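MIP07328p (Drosophila melanogaster, PDB 6FKK) probably acts as a transmembrane axon guidance cue, a semaphorin that binds semaphorin receptors and has chemorepellent activity. Local coordinates at residues N204-F209 against G341-D346; G413-F418 against N460-V465; M441-L446 against S469-P474; E503-N506 against Q511-F514. One frame throughout, in Å; residues are numbered along the deposited sequence.

Contact 1: N204-F209 against G341-D346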
loop_
_atom_site.group_PDB
_atom_site.type_symbol
_atom_site.label_atom_id
_atom_site.label_comp_id
_atom_site.label_asym_id
_atom_site.label_seq_id
_atom_site.Cartn_x
_atom_site.Cartn_y
_atom_site.Cartn_z
ATOM N N ASN A 204 10.824 -6.227 11.668
ATOM C CA ASN A 204 11.945 -7.047 12.139
ATOM C C ASN A 204 13.280 -6.310 12.046
ATOM O O ASN A 204 14.278 -6.840 11.552
ATOM C CB ASN A 204 12.004 -8.373 11.374
ATOM C CG ASN A 204 10.843 -9.290 11.705
ATOM O OD1 ASN A 204 10.263 -9.211 12.787
ATOM N ND2 ASN A 204 10.502 -10.173 10.772
ATOM N N GLY A 205 13.299 -5.077 12.538
ATOM C CA GLY A 205 14.515 -4.297 12.513
ATOM C C GLY A 205 14.849 -3.673 11.176
ATOM O O GLY A 205 15.853 -2.957 11.079
ATOM N N TYR A 206 14.048 -3.925 10.145
ATOM C CA TYR A 206 14.205 -3.294 8.845
ATOM C C TYR A 206 13.080 -2.291 8.613
ATOM O O TYR A 206 12.066 -2.276 9.318
ATOM C CB TYR A 206 14.202 -4.332 7.714
ATOM C CG TYR A 206 15.252 -5.412 7.834
ATOM C CD1 TYR A 206 16.559 -5.183 7.429
ATOM C CD2 TYR A 206 14.929 -6.669 8.332
ATOM C CE1 TYR A 206 17.522 -6.171 7.530
ATOM C CE2 TYR A 206 15.886 -7.664 8.439
ATOM C CZ TYR A 206 17.180 -7.408 8.037
ATOM O OH TYR A 206 18.139 -8.390 8.138
ATOM N N VAL A 207 13.279 -1.445 7.609
ATOM C CA VAL A 207 12.220 -0.620 7.043
ATOM C C VAL A 207 12.151 -0.945 5.561
ATOM O O VAL A 207 13.135 -0.763 4.833
ATOM C CB VAL A 207 12.460 0.880 7.272
ATOM C CG1 VAL A 207 11.358 1.690 6.610
ATOM C CG2 VAL A 207 12.517 1.184 8.758
ATOM N N LEU A 208 11.003 -1.447 5.120
ATOM C CA LEU A 208 10.800 -1.854 3.740
ATOM C C LEU A 208 10.098 -0.743 2.972
ATOM O O LEU A 208 9.158 -0.127 3.478
ATOM C CB LEU A 208 9.975 -3.142 3.673
ATOM C CG LEU A 208 10.482 -4.320 4.508
ATOM C CD1 LEU A 208 9.404 -5.382 4.640
ATOM C CD2 LEU A 208 11.739 -4.914 3.897
ATOM N N PHE A 209 10.564 -0.488 1.752
ATOM C CA PHE A 209 9.959 0.495 0.865
ATOM C C PHE A 209 9.502 -0.190 -0.415
ATOM O O PHE A 209 10.200 -1.059 -0.947
ATOM C CB PHE A 209 10.939 1.625 0.528
ATOM C CG PHE A 209 11.365 2.433 1.719
ATOM C CD1 PHE A 209 12.435 2.028 2.498
ATOM C CD2 PHE A 209 10.696 3.599 2.057
ATOM C CE1 PHE A 209 12.830 2.767 3.594
ATOM C CE2 PHE A 209 11.086 4.343 3.152
ATOM C CZ PHE A 209 12.155 3.926 3.923
ATOM N N GLY A 341 24.023 -5.855 3.622
ATOM C CA GLY A 341 22.646 -5.852 4.060
ATOM C C GLY A 341 22.408 -6.473 5.418
ATOM O O GLY A 341 21.299 -6.345 5.952
ATOM N N GLN A 342 23.403 -7.148 5.987
ATOM C CA GLN A 342 23.297 -7.694 7.333
ATOM C C GLN A 342 23.541 -6.588 8.352
ATOM O O GLN A 342 24.577 -5.914 8.313
ATOM C CB GLN A 342 24.301 -8.833 7.515
ATOM C CG GLN A 342 24.699 -9.114 8.950
ATOM C CD GLN A 342 25.751 -10.204 9.048
ATOM O OE1 GLN A 342 25.827 -11.087 8.193
ATOM N NE2 GLN A 342 26.576 -10.142 10.089
ATOM N N CYS A 343 22.587 -6.398 9.259
ATOM C CA CYS A 343 22.608 -5.251 10.167
ATOM C C CYS A 343 23.710 -5.433 11.203
ATOM O O CYS A 343 23.525 -6.105 12.220
ATOM C CB CYS A 343 21.250 -5.070 10.835
ATOM S SG CYS A 343 19.856 -4.932 9.687
ATOM N N VAL A 344 24.862 -4.825 10.944
ATOM C CA VAL A 344 25.978 -4.821 11.882
ATOM C C VAL A 344 25.701 -3.812 12.990
ATOM O O VAL A 344 24.984 -2.825 12.789
ATOM C CB VAL A 344 27.287 -4.512 11.123
ATOM C CG1 VAL A 344 27.090 -3.319 10.202
ATOM C CG2 VAL A 344 28.444 -4.267 12.078
ATOM N N GLU A 345 26.255 -4.070 14.180
ATOM C CA GLU A 345 26.044 -3.179 15.317
ATOM C C GLU A 345 26.509 -1.760 15.004
ATOM O O GLU A 345 25.736 -0.801 15.106
ATOM C CB GLU A 345 26.762 -3.725 16.553
ATOM C CG GLU A 345 26.601 -2.852 17.790
ATOM C CD GLU A 345 27.341 -3.402 18.997
ATOM O OE1 GLU A 345 27.741 -4.585 18.964
ATOM O OE2 GLU A 345 27.525 -2.650 19.978
ATOM N N ASP A 346 27.773 -1.605 14.617
ATOM C CA ASP A 346 28.333 -0.303 14.258
ATOM C C ASP A 346 28.816 -0.380 12.813
ATOM O O ASP A 346 29.908 -0.891 12.540
ATOM C CB ASP A 346 29.463 0.097 15.205
ATOM C CG ASP A 346 29.907 1.539 15.013
ATOM O OD1 ASP A 346 29.320 2.238 14.159
ATOM O OD2 ASP A 346 30.841 1.975 15.721
#
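Y206 and C343 carry this contact through sulfur and ring. C343 SG lies 3.4 Å from Y206 CE1 and 4.3 Å from the centre of the Y206 ring. That line stands 48° off the ring normal, so the sulfur meets the ring obliquely at its CE1 corner, a Cys sulfur-aromatic contact. Y206 CG is anti to its carbonyl carbon (chi1 -57°), a setting that swings the far end of the ring toward the 341-346 segment. A backbone oxygen also approaches: G341 O lies near the ring plane, at the edge, 4.1 Å from Y206 CE1.

Y206 opens strand 206-214 of the sema-domain beta-propeller, whereas C343 belongs to a long loop between helices 306-312 and 352-360. The disulfide from C343 to C233 ties that loop to strand 225-233, the antiparallel neighbour of strand 206-214, and the ring therefore packs beside a covalent anchor. Y206 also touches C233, R231 and L310. Replacing Y206 by an alanine would probably leave C343 SG without its aromatic neighbour and open a gap beside the disulfide.

Contact 2: G413-F418 against N460-V465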
loop_
_atom_site.group_PDB
_atom_site.type_symbol
_atom_site.label_atom_id
_atom_site.label_comp_id
_atom_site.label_asym_id
_atom_site.label_seq_id
_atom_site.Cartn_x
_atom_site.Cartn_y
_atom_site.Cartn_z
ATOM N N GLY A 413 -14.214 4.247 -9.722
ATOM C CA GLY A 413 -15.028 4.446 -8.543
ATOM C C GLY A 413 -15.713 3.199 -8.026
ATOM O O GLY A 413 -16.569 3.307 -7.139
ATOM N N LYS A 414 -15.370 2.027 -8.548
ATOM C CA LYS A 414 -15.978 0.777 -8.125
ATOM C C LYS A 414 -15.137 0.113 -7.042
ATOM O O LYS A 414 -13.944 0.383 -6.889
ATOM C CB LYS A 414 -16.141 -0.179 -9.309
ATOM C CG LYS A 414 -16.828 0.422 -10.526
ATOM C CD LYS A 414 -17.225 -0.663 -11.519
ATOM C CE LYS A 414 -17.663 -0.070 -12.848
ATOM N NZ LYS A 414 -18.714 0.971 -12.680
ATOM N N VAL A 415 -15.781 -0.774 -6.288
ATOM C CA VAL A 415 -15.128 -1.548 -5.241
ATOM C C VAL A 415 -15.446 -3.018 -5.471
ATOM O O VAL A 415 -16.605 -3.377 -5.705
ATOM C CB VAL A 415 -15.581 -1.107 -3.836
ATOM C CG1 VAL A 415 -15.027 -2.050 -2.779
ATOM C CG2 VAL A 415 -15.143 0.325 -3.566
ATOM N N THR A 416 -14.420 -3.865 -5.405
ATOM C CA THR A 416 -14.558 -5.296 -5.647
ATOM C C THR A 416 -14.165 -6.062 -4.392
ATOM O O THR A 416 -13.034 -5.934 -3.910
ATOM C CB THR A 416 -13.696 -5.738 -6.832
ATOM O OG1 THR A 416 -14.166 -5.112 -8.032
ATOM C CG2 THR A 416 -13.755 -7.249 -6.997
ATOM N N LYS A 417 -15.099 -6.850 -3.866
ATOM C CA LYS A 417 -14.817 -7.818 -2.816
ATOM C C LYS A 417 -14.553 -9.177 -3.449
ATOM O O LYS A 417 -15.234 -9.565 -4.403
ATOM C CB LYS A 417 -15.986 -7.943 -1.837
ATOM C CG LYS A 417 -16.457 -6.659 -1.186
ATOM C CD LYS A 417 -17.731 -6.931 -0.392
ATOM C CE LYS A 417 -18.145 -5.745 0.465
ATOM N NZ LYS A 417 -18.391 -4.513 -0.332
ATOM N N PHE A 418 -13.575 -9.902 -2.913
ATOM C CA PHE A 418 -13.337 -11.265 -3.371
ATOM C C PHE A 418 -12.519 -12.020 -2.336
ATOM O O PHE A 418 -11.792 -11.428 -1.533
ATOM C CB PHE A 418 -12.637 -11.297 -4.738
ATOM C CG PHE A 418 -11.184 -10.904 -4.698
ATOM C CD1 PHE A 418 -10.805 -9.580 -4.842
ATOM C CD2 PHE A 418 -10.195 -11.865 -4.544
ATOM C CE1 PHE A 418 -9.470 -9.219 -4.816
ATOM C CE2 PHE A 418 -8.861 -11.510 -4.515
ATOM C CZ PHE A 418 -8.498 -10.186 -4.652
ATOM N N ASN A 460 -18.284 -2.173 10.951
ATOM C CA ASN A 460 -18.722 -2.757 9.683
ATOM C C ASN A 460 -18.758 -1.697 8.582
ATOM O O ASN A 460 -19.752 -1.531 7.872
ATOM C CB ASN A 460 -20.081 -3.443 9.839
ATOM C CG ASN A 460 -20.405 -4.366 8.680
ATOM O OD1 ASN A 460 -19.837 -5.452 8.560
ATOM N ND2 ASN A 460 -21.331 -3.943 7.827
ATOM N N SER A 461 -17.651 -0.972 8.446
ATOM C CA SER A 461 -17.588 0.193 7.576
ATOM C C SER A 461 -16.352 0.127 6.692
ATOM O O SER A 461 -15.235 -0.049 7.190
ATOM C CB SER A 461 -17.577 1.487 8.397
ATOM O OG SER A 461 -17.503 2.625 7.557
ATOM N N LEU A 462 -16.558 0.263 5.387
ATOM C CA LEU A 462 -15.478 0.473 4.435
ATOM C C LEU A 462 -15.516 1.934 4.011
ATOM O O LEU A 462 -16.551 2.422 3.546
ATOM C CB LEU A 462 -15.620 -0.448 3.224
ATOM C CG LEU A 462 -14.654 -0.179 2.067
ATOM C CD1 LEU A 462 -13.228 -0.515 2.468
ATOM C CD2 LEU A 462 -15.060 -0.950 0.823
ATOM N N VAL A 463 -14.399 2.633 4.182
ATOM C CA VAL A 463 -14.319 4.061 3.897
ATOM C C VAL A 463 -13.540 4.237 2.603
ATOM O O VAL A 463 -12.323 4.015 2.562
ATOM C CB VAL A 463 -13.670 4.839 5.048
ATOM C CG1 VAL A 463 -13.597 6.324 4.705
ATOM C CG2 VAL A 463 -14.449 4.620 6.335
ATOM N N VAL A 464 -14.237 4.638 1.547
ATOM C CA VAL A 464 -13.594 4.949 0.276
ATOM C C VAL A 464 -13.093 6.386 0.314
ATOM O O VAL A 464 -13.793 7.293 0.782
ATOM C CB VAL A 464 -14.572 4.721 -0.890
ATOM C CG1 VAL A 464 -13.906 5.049 -2.216
ATOM C CG2 VAL A 464 -15.076 3.289 -0.875
ATOM N N VAL A 465 -11.877 6.602 -0.179
ATOM C CA VAL A 465 -11.218 7.902 -0.117
ATOM C C VAL A 465 -10.894 8.355 -1.533
ATOM O O VAL A 465 -10.162 7.669 -2.258
ATOM C CB VAL A 465 -9.943 7.851 0.740
ATOM C CG1 VAL A 465 -9.267 9.213 0.763
ATOM C CG2 VAL A 465 -10.269 7.382 2.147
#
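Two neighbouring blades of the sema-domain beta-propeller meet where V415 packs against L462 and V464. V415 lies on strand 414-423 of one four-stranded antiparallel sheet, and the two partners lie on strand 461-465 of the next, the sheet completed by N-terminal strand 18-21. Closure of the ring by a strand from the chain's start is characteristic of propellers. No hydrogen bond crosses between the two segments; the joint is apolar and buried, with the CA atoms of V415 and V464, the nearest pair, 8.7 Å apart.

V415 divides its two methyl groups between the partners. With CG1 anti to the backbone N (chi1 173°), that branch points at L462, and the two side chains meet tip to tip, V415 CG1 lying 3.8 Å from L462 CD2. The other branch, CG2, runs alongside V464 in the opposite sense. V415 thus touches two residues, L462 and V464, which face it from the same side of their strand. V443 and I450 touch both V415 and V464, and Y407 and V473 border L462, so hydrophobic groups extend the packing into both sheets.

The polar side chains at the margins turn to other partners: K417 NZ is hydrogen-bonded to H477 NE2, and N460 ND2 to H476 O. Strand 461-465 is entered through a G1 beta bulge at N460 and S461, with N460 at positive phi (52°). V415 CG2 and V464 CG2, the valine-valine pair, are 4.0 Å apart.

Contact 3: M441-L446 against S469-P474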
loop_
_atom_site.group_PDB
_atom_site.type_symbol
_atom_site.label_atom_id
_atom_site.label_comp_id
_atom_site.label_asym_id
_atom_site.label_seq_id
_atom_site.Cartn_x
_atom_site.Cartn_y
_atom_site.Cartn_z
ATOM N N MET A 441 -19.499 -3.136 -6.932
ATOM C CA MET A 441 -20.516 -2.096 -6.910
ATOM C C MET A 441 -19.887 -0.731 -7.140
ATOM O O MET A 441 -18.724 -0.494 -6.797
ATOM C CB MET A 441 -21.276 -2.090 -5.580
ATOM C CG MET A 441 -21.762 -3.455 -5.131
ATOM S SD MET A 441 -22.953 -3.326 -3.785
ATOM C CE MET A 441 -23.073 -5.033 -3.257
ATOM N N GLN A 442 -20.675 0.167 -7.724
ATOM C CA GLN A 442 -20.266 1.555 -7.888
ATOM C C GLN A 442 -20.459 2.284 -6.563
ATOM O O GLN A 442 -21.564 2.298 -6.013
ATOM C CB GLN A 442 -21.077 2.219 -8.997
ATOM C CG GLN A 442 -20.584 3.599 -9.384
ATOM C CD GLN A 442 -19.298 3.548 -10.181
ATOM O OE1 GLN A 442 -19.132 2.700 -11.057
ATOM N NE2 GLN A 442 -18.378 4.456 -9.879
ATOM N N VAL A 443 -19.388 2.882 -6.048
ATOM C CA VAL A 443 -19.415 3.602 -4.781
ATOM C C VAL A 443 -19.342 5.110 -4.997
ATOM O O VAL A 443 -20.190 5.857 -4.510
ATOM C CB VAL A 443 -18.282 3.123 -3.848
ATOM C CG1 VAL A 443 -18.177 4.038 -2.640
ATOM C CG2 VAL A 443 -18.527 1.689 -3.415
ATOM N N LEU A 444 -18.332 5.568 -5.715
ATOM C CA LEU A 444 -18.153 6.982 -6.009
ATOM C C LEU A 444 -18.859 7.335 -7.309
ATOM O O LEU A 444 -19.288 6.453 -8.058
ATOM C CB LEU A 444 -16.662 7.299 -6.091
ATOM C CG LEU A 444 -15.828 7.075 -4.829
ATOM C CD1 LEU A 444 -14.411 7.592 -5.032
ATOM C CD2 LEU A 444 -16.482 7.743 -3.633
ATOM N N PRO A 445 -19.024 8.628 -7.598
ATOM C CA PRO A 445 -19.493 9.025 -8.931
ATOM C C PRO A 445 -18.626 8.406 -10.019
ATOM O O PRO A 445 -17.417 8.239 -9.855
ATOM C CB PRO A 445 -19.372 10.551 -8.906
ATOM C CG PRO A 445 -19.582 10.900 -7.477
ATOM C CD PRO A 445 -18.963 9.780 -6.677
ATOM N N LEU A 446 -19.266 8.079 -11.147
ATOM C CA LEU A 446 -18.648 7.242 -12.174
ATOM C C LEU A 446 -17.293 7.760 -12.646
ATOM O O LEU A 446 -16.499 6.983 -13.188
ATOM C CB LEU A 446 -19.594 7.108 -13.371
ATOM C CG LEU A 446 -19.256 6.028 -14.402
ATOM C CD1 LEU A 446 -19.459 4.635 -13.822
ATOM C CD2 LEU A 446 -20.073 6.212 -15.669
ATOM N N SER A 469 -13.168 13.663 -0.989
ATOM C CA SER A 469 -14.305 13.113 -0.264
ATOM C C SER A 469 -13.913 11.822 0.438
ATOM O O SER A 469 -13.028 11.092 -0.015
ATOM C CB SER A 469 -15.493 12.852 -1.199
ATOM O OG SER A 469 -15.192 11.825 -2.128
ATOM N N LEU A 470 -14.585 11.563 1.558
ATOM C CA LEU A 470 -14.604 10.260 2.207
ATOM C C LEU A 470 -16.031 9.737 2.152
ATOM O O LEU A 470 -16.971 10.462 2.495
ATOM C CB LEU A 470 -14.136 10.336 3.663
ATOM C CG LEU A 470 -12.835 11.053 4.015
ATOM C CD1 LEU A 470 -12.522 10.846 5.487
ATOM C CD2 LEU A 470 -11.691 10.570 3.147
ATOM N N VAL A 471 -16.196 8.493 1.717
ATOM C CA VAL A 471 -17.512 7.879 1.589
ATOM C C VAL A 471 -17.514 6.573 2.369
ATOM O O VAL A 471 -16.599 5.756 2.222
ATOM C CB VAL A 471 -17.889 7.636 0.116
ATOM C CG1 VAL A 471 -19.176 6.832 0.022
ATOM C CG2 VAL A 471 -18.037 8.961 -0.613
ATOM N N SER A 472 -18.538 6.380 3.194
ATOM C CA SER A 472 -18.672 5.190 4.023
ATOM C C SER A 472 -19.724 4.268 3.416
ATOM O O SER A 472 -20.880 4.666 3.248
ATOM C CB SER A 472 -19.053 5.571 5.452
ATOM O OG SER A 472 -19.190 4.424 6.269
ATOM N N VAL A 473 -19.322 3.045 3.085
ATOM C CA VAL A 473 -20.244 2.022 2.596
ATOM C C VAL A 473 -20.092 0.794 3.486
ATOM O O VAL A 473 -19.038 0.617 4.116
ATOM C CB VAL A 473 -19.984 1.691 1.117
ATOM C CG1 VAL A 473 -20.147 2.941 0.259
ATOM C CG2 VAL A 473 -18.600 1.087 0.938
ATOM N N PRO A 474 -21.107 -0.065 3.593
ATOM C CA PRO A 474 -21.002 -1.207 4.512
ATOM C C PRO A 474 -19.879 -2.159 4.118
ATOM O O PRO A 474 -19.704 -2.497 2.945
ATOM C CB PRO A 474 -22.376 -1.878 4.406
ATOM C CG PRO A 474 -22.934 -1.429 3.100
ATOM C CD PRO A 474 -22.425 -0.021 2.940
#
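V443 and L444 face V473 and V471 across two chain segments that run in opposite directions without pairing: the CA atoms of V443 and V473 are 7.6 Å apart, those of L444 and V471 7.7 Å. The 469-474 segment is regular strand throughout, whereas 441-446 leaves strand 432-442 after Q442. The backbone bends at V443 (psi -54°), and this brings two consecutive residues, V443 and L444, to bear on one strand face.

The contacts between the segments are apolar, mostly methyl on methyl. V443 CG1 approaches V473 CG1 tip to tip at 3.7 Å, and the same V443 branch slides past V471 CG1. On V473, CG1 is anti to the carbonyl carbon (chi1 -59°), which directs this branch at V443. V471 uses both of its branches: while CG1 turns to V443, CG2 lies 3.6 Å from L444 CD2, the two side chains passing each other in opposite senses.

The bend has its own brace. Q442 NE2 donates to L444 O (2.9 Å, N-H...O angle 165°), nearly in the plane of its own amide but from above the carbonyl plane. The same nitrogen also bonds D412 O, and Q442 OE1 takes K414 NZ, so both ends of the amide are engaged and its rotation is fixed.

The contact joins the turn that leaves edge strand 432-442 of one propeller blade to strand 469-474 of the next. V464 of strand 461-465 touches L444. Strand 18-21, on the other edge of 469-474, receives L470 and S472, and S469 touches its I21.

Contact 4: E503-N506 against Q511-F514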
loop_
_atom_site.group_PDB
_atom_site.type_symbol
_atom_site.label_atom_id
_atom_site.label_comp_id
_atom_site.label_asym_id
_atom_site.label_seq_id
_atom_site.Cartn_x
_atom_site.Cartn_y
_atom_site.Cartn_z
ATOM N N GLU A 503 -33.574 -14.325 7.555
ATOM C CA GLU A 503 -32.721 -13.156 7.731
ATOM C C GLU A 503 -31.281 -13.561 7.454
ATOM O O GLU A 503 -30.778 -14.510 8.062
ATOM C CB GLU A 503 -32.864 -12.589 9.148
ATOM C CG GLU A 503 -31.968 -11.400 9.452
ATOM C CD GLU A 503 -32.034 -10.976 10.909
ATOM O OE1 GLU A 503 -32.559 -11.752 11.737
ATOM O OE2 GLU A 503 -31.560 -9.865 11.227
ATOM N N CYS A 504 -30.627 -12.853 6.533
ATOM C CA CYS A 504 -29.217 -13.082 6.234
ATOM C C CYS A 504 -28.386 -12.462 7.352
ATOM O O CYS A 504 -28.374 -11.239 7.519
ATOM C CB CYS A 504 -28.864 -12.486 4.873
ATOM S SG CYS A 504 -27.222 -12.889 4.201
ATOM N N LYS A 505 -27.691 -13.298 8.121
ATOM C CA LYS A 505 -27.033 -12.867 9.347
ATOM C C LYS A 505 -25.524 -12.765 9.166
ATOM O O LYS A 505 -24.920 -13.486 8.367
ATOM C CB LYS A 505 -27.345 -13.822 10.505
ATOM C CG LYS A 505 -28.778 -13.738 11.004
ATOM C CD LYS A 505 -29.015 -14.667 12.182
ATOM C CE LYS A 505 -30.436 -14.535 12.708
ATOM N NZ LYS A 505 -30.699 -15.469 13.838
ATOM N N ASN A 506 -24.925 -11.858 9.933
ATOM C CA ASN A 506 -23.482 -11.666 9.960
ATOM C C ASN A 506 -22.892 -12.560 11.046
ATOM O O ASN A 506 -23.284 -12.466 12.213
ATOM C CB ASN A 506 -23.152 -10.195 10.216
ATOM C CG ASN A 506 -21.665 -9.899 10.147
ATOM O OD1 ASN A 506 -20.856 -10.536 10.820
ATOM N ND2 ASN A 506 -21.300 -8.917 9.331
ATOM N N GLN A 511 -25.227 -12.252 17.153
ATOM C CA GLN A 511 -25.054 -13.281 18.171
ATOM C C GLN A 511 -25.973 -14.458 17.871
ATOM O O GLN A 511 -27.167 -14.272 17.615
ATOM C CB GLN A 511 -25.350 -12.717 19.562
ATOM C CG GLN A 511 -24.660 -13.458 20.694
ATOM C CD GLN A 511 -23.161 -13.226 20.712
ATOM O OE1 GLN A 511 -22.404 -13.922 20.035
ATOM N NE2 GLN A 511 -22.725 -12.243 21.491
ATOM N N HIS A 512 -25.416 -15.663 17.898
ATOM C CA HIS A 512 -26.150 -16.888 17.590
ATOM C C HIS A 512 -26.145 -17.781 18.828
ATOM O O HIS A 512 -25.428 -18.785 18.883
ATOM C CB HIS A 512 -25.538 -17.598 16.382
ATOM C CG HIS A 512 -24.970 -16.665 15.358
ATOM N ND1 HIS A 512 -25.731 -16.104 14.356
ATOM C CD2 HIS A 512 -23.712 -16.195 15.184
ATOM C CE1 HIS A 512 -24.967 -15.329 13.608
ATOM N NE2 HIS A 512 -23.737 -15.366 14.089
ATOM N N LYS A 513 -26.951 -17.412 19.825
ATOM C CA LYS A 513 -26.974 -18.171 21.070
ATOM C C LYS A 513 -27.538 -19.570 20.869
ATOM O O LYS A 513 -27.180 -20.493 21.609
ATOM C CB LYS A 513 -27.772 -17.415 22.133
ATOM C CG LYS A 513 -29.047 -16.767 21.618
ATOM C CD LYS A 513 -29.724 -15.957 22.714
ATOM C CE LYS A 513 -30.885 -15.139 22.174
ATOM N NZ LYS A 513 -31.903 -15.988 21.501
ATOM N N PHE A 514 -28.406 -19.753 19.878
ATOM C CA PHE A 514 -28.992 -21.054 19.595
ATOM C C PHE A 514 -28.192 -21.854 18.574
ATOM O O PHE A 514 -28.662 -22.902 18.121
ATOM C CB PHE A 514 -30.434 -20.887 19.114
ATOM C CG PHE A 514 -31.368 -20.380 20.173
ATOM C CD1 PHE A 514 -31.103 -20.601 21.514
ATOM C CD2 PHE A 514 -32.512 -19.684 19.828
ATOM C CE1 PHE A 514 -31.962 -20.137 22.488
ATOM C CE2 PHE A 514 -33.374 -19.216 20.799
ATOM C CZ PHE A 514 -33.099 -19.443 22.130
#
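H512, K505 and N506 form a small contact in the plexin-repeat (PSI) domain, a compact disulfide-rich module that follows the sema propeller. K505 and N506 end edge strand 503-506, and H512 lies in the loop leading on to strand 519-520, so the contact folds this loop back over the strand it has just left.

The imidazole of H512 is the principal surface. It presents its edge to the strand: H512 CE1 is 4.2 Å from K505 CB, and H512 NE2 is 3.5 Å from N506 O, both partners near the ring plane. K505, extended beyond CG, runs past the ring in the opposite sense, and its CD comes within 4.2 Å of H512 ND1. Its ammonium continues to D498, with which it makes a salt bridge.

H512 ND1 is hydrogen-bonded to Y519 OH, and the two rings meet steeply, their planes at about 80°. An alanine in place of H512 is likely to leave Y519 OH without this mate and to uncover the flank of K505 along CB and CD.

N506 contributes through its backbone carbonyl, while its side chain turns to the intervening loop: OD1 accepts from A508 N in an Asx turn, and from T509 N as well. On the residue before K505, the disulfide from C504 to C487 fastens the strand to helix 484-489. Any effect of the lysine charge on the imidazole is probably muted by D498; K505 NZ and H512 ND1 stand 5.0 Å apart.

Contacts 1, 2 and 3 belong to the sema propeller, contact 4 to the PSI domain. Contacts 2 and 3, with centres 7 Å apart, form one continuous interface between adjacent blades; their segments alternate along the chain, and strands 414-423 and 432-442 share one sheet, 461-465 and 469-474 the next. V464 N and V471 O, 2.7 Å apart, probably bond within the latter. Contact 1, earlier in sequence, lies across the chain's centre, about 35 Å from contact 2 between centres, where a disulfide ties a long loop to its blade. Contact 4 comes last, its centre 24 Å from that of contact 2; N460 and N506 touch there, placing the PSI domain against the ring-closing blade.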